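PDB 3BS3: putative DNA-binding protein, which probably binds DNA through a helix-turn-helix domain of the XRE family. Local coordinates for residues Ser41-Ser45 and Asn46-Pro50. Residues are numbered along the deposited sequence; the frame is centred on the assembly and turned at random.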
ATOM      1  N   SER A  41     -15.012  -1.993   2.953  1.00 26.30           N
ATOM      2  CA  SER A  41     -15.358  -1.752   4.351  0.50 26.45           C
ATOM      3  C   SER A  41     -14.178  -2.092   5.261  1.00 26.27           C
ATOM      4  O   SER A  41     -13.924  -1.382   6.237  1.00 26.97           O
ATOM      5  CB  SER A  41     -16.621  -2.524   4.773  0.50 26.86           C
ATOM      6  OG  SER A  41     -16.362  -3.906   4.958  0.50 27.66           O
ATOM      7  N   ARG A  42     -13.461  -3.166   4.934  1.00 24.83           N
ATOM      8  CA  ARG A  42     -12.294  -3.579   5.718  1.00 24.47           C
ATOM      9  C   ARG A  42     -11.133  -2.587   5.568  1.00 24.81           C
ATOM     10  O   ARG A  42     -10.398  -2.337   6.526  1.00 25.90           O
ATOM     11  CB  ARG A  42     -11.866  -4.990   5.355  1.00 23.90           C
ATOM     12  CG  ARG A  42     -12.834  -6.052   5.934  1.00 24.84           C
ATOM     13  CD  ARG A  42     -12.464  -7.435   5.484  1.00 26.97           C
ATOM     14  NE  ARG A  42     -11.144  -7.839   5.969  1.00 31.11           N
ATOM     15  CZ  ARG A  42     -10.886  -8.309   7.191  1.00 33.14           C
ATOM     16  NH1 ARG A  42     -11.845  -8.447   8.096  1.00 34.22           N
ATOM     17  NH2 ARG A  42      -9.644  -8.647   7.512  1.00 35.41           N
ATOM     18  N   TRP A  43     -10.968  -2.024   4.383  1.00 24.57           N
ATOM     19  CA  TRP A  43     -10.011  -0.921   4.247  1.00 24.12           C
ATOM     20  C   TRP A  43     -10.466   0.255   5.117  1.00 24.85           C
ATOM     21  O   TRP A  43      -9.651   0.871   5.824  1.00 26.04           O
ATOM     22  CB  TRP A  43      -9.911  -0.428   2.801  1.00 24.69           C
ATOM     23  CG  TRP A  43      -9.363  -1.421   1.840  1.00 24.07           C
ATOM     24  CD1 TRP A  43      -8.804  -2.631   2.138  1.00 26.01           C
ATOM     25  CD2 TRP A  43      -9.311  -1.287   0.426  1.00 25.73           C
ATOM     26  NE1 TRP A  43      -8.410  -3.273   0.984  1.00 27.41           N
ATOM     27  CE2 TRP A  43      -8.713  -2.465  -0.082  1.00 25.36           C
ATOM     28  CE3 TRP A  43      -9.711  -0.280  -0.469  1.00 27.74           C
ATOM     29  CZ2 TRP A  43      -8.510  -2.679  -1.455  1.00 26.51           C
ATOM     30  CZ3 TRP A  43      -9.503  -0.487  -1.847  1.00 27.32           C
ATOM     31  CH2 TRP A  43      -8.913  -1.686  -2.315  1.00 26.17           C
ATOM     32  N   CYS A  44     -11.769   0.566   5.081  1.00 25.45           N
ATOM     33  CA  CYS A  44     -12.266   1.762   5.797  1.00 26.34           C
ATOM     34  C   CYS A  44     -12.027   1.637   7.298  1.00 25.74           C
ATOM     35  O   CYS A  44     -11.670   2.619   7.977  1.00 25.57           O
ATOM     36  CB  CYS A  44     -13.745   2.005   5.522  1.00 27.60           C
ATOM     37  SG  CYS A  44     -13.899   2.759   3.944  1.00 33.50           S
ATOM     38  N   SER A  45     -12.243   0.431   7.829  1.00 25.72           N
ATOM     39  CA  SER A  45     -12.046   0.181   9.246  1.00 25.72           C
ATOM     40  C   SER A  45     -10.580  -0.102   9.592  1.00 25.90           C
ATOM     41  O   SER A  45     -10.244  -0.352  10.745  1.00 25.30           O
ATOM     42  CB  SER A  45     -12.913  -0.997   9.680  1.00 26.68           C
ATOM     43  OG  SER A  45     -12.450  -2.182   9.063  1.00 27.73           O
ATOM     44  N   ASN A  46      -9.715  -0.073   8.578  1.00 25.20           N
ATOM     45  CA  ASN A  46      -8.288  -0.400   8.752  1.00 25.36           C
ATOM     46  C   ASN A  46      -8.027  -1.819   9.277  1.00 25.10           C
ATOM     47  O   ASN A  46      -7.011  -2.077   9.964  1.00 26.27           O
ATOM     48  CB  ASN A  46      -7.555   0.659   9.602  1.00 25.20           C
ATOM     49  CG  ASN A  46      -7.144   1.859   8.773  1.00 27.10           C
ATOM     50  OD1 ASN A  46      -6.210   1.785   7.977  1.00 26.09           O
ATOM     51  ND2 ASN A  46      -7.851   2.969   8.952  1.00 26.69           N
ATOM     52  N   LYS A  47      -8.967  -2.731   8.987  1.00 24.48           N
ATOM     53  CA  LYS A  47      -8.803  -4.160   9.264  0.50 25.15           C
ATOM     54  C   LYS A  47      -7.932  -4.844   8.215  1.00 25.05           C
ATOM     55  O   LYS A  47      -7.302  -5.869   8.493  1.00 25.64           O
ATOM     56  CB  LYS A  47     -10.160  -4.868   9.333  0.50 24.97           C
ATOM     57  CG  LYS A  47     -11.063  -4.385  10.445  0.50 25.33           C
ATOM     58  CD  LYS A  47     -12.248  -5.317  10.630  0.50 25.45           C
ATOM     59  CE  LYS A  47     -13.365  -4.631  11.403  0.50 26.08           C
ATOM     60  NZ  LYS A  47     -14.366  -5.624  11.884  0.50 25.09           N
ATOM     61  N   SER A  48      -7.946  -4.288   7.006  1.00 25.12           N
ATOM     62  CA  SER A  48      -7.035  -4.732   5.952  0.70 24.96           C
ATOM     63  C   SER A  48      -6.639  -3.505   5.144  1.00 24.37           C
ATOM     64  O   SER A  48      -7.173  -2.414   5.352  1.00 23.57           O
ATOM     65  CB  SER A  48      -7.683  -5.783   5.056  0.70 24.79           C
ATOM     66  OG  SER A  48      -8.685  -5.190   4.260  0.70 26.58           O
ATOM     67  N   GLN A  49      -5.674  -3.675   4.240  1.00 23.72           N
ATOM     68  CA  GLN A  49      -5.098  -2.511   3.558  1.00 23.62           C
ATOM     69  C   GLN A  49      -4.976  -2.715   2.056  1.00 23.73           C
ATOM     70  O   GLN A  49      -4.650  -3.823   1.611  1.00 23.72           O
ATOM     71  CB  GLN A  49      -3.691  -2.224   4.138  1.00 23.22           C
ATOM     72  CG  GLN A  49      -3.627  -1.928   5.633  1.00 23.64           C
ATOM     73  CD  GLN A  49      -4.363  -0.650   6.016  1.00 22.81           C
ATOM     74  OE1 GLN A  49      -4.633   0.196   5.172  1.00 23.91           O
ATOM     75  NE2 GLN A  49      -4.692  -0.518   7.297  1.00 25.12           N
ATOM     76  N   PRO A  50      -5.201  -1.645   1.282  1.00 24.48           N
ATOM     77  CA  PRO A  50      -5.014  -1.661  -0.163  1.00 24.33           C
ATOM     78  C   PRO A  50      -3.520  -1.709  -0.502  1.00 24.72           C
ATOM     79  O   PRO A  50      -2.678  -1.278   0.308  1.00 24.72           O
ATOM     80  CB  PRO A  50      -5.605  -0.334  -0.603  1.00 25.05           C
ATOM     81  CG  PRO A  50      -5.404   0.589   0.604  1.00 24.84           C
ATOM     82  CD  PRO A  50      -5.634  -0.315   1.772  1.00 24.87           C
TER
HETATM   83  O   HOH W   1     -10.602   3.405  10.322  1.00 40.54           O
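A Schellman motif ends helix 37-44, probably the recognition helix as in other XRE-family domains, and N46, with positive phi, turns the chain toward helix 52-62. Two backbone bonds reach back from the turn: N46 N to W43 O (2.9 Å) and K47 N to R42 O (2.9 Å), the latter lying in the carbonyl plane. S48 N approaches the same R42 O from above that plane at 3.2 Å, with an N-H...O angle of 165°, so one carbonyl grips two consecutive amides. Beyond the turn the chain runs back past W43, whose CG lies anti to the carbonyl carbon (chi1 -65°), bringing the end of the indole back toward P50. P50 CB stands over one face, 3.7 Å from the centroid of the six-membered ring and 7° off its normal, a CH-pi contact; M54 and V58 of helix 52-62 also pack on W43. In the conformer modelled here, K47 CB lies over the centre of one face of the R42 guanidinium. N46 OD1 accepts a nearly straight bond from Q49 NE2 (2.8 Å) on a carbonyl lone pair and a second from N13 N. The implied division is polar closure of the helix end beside apolar docking of the loop on the buried indole.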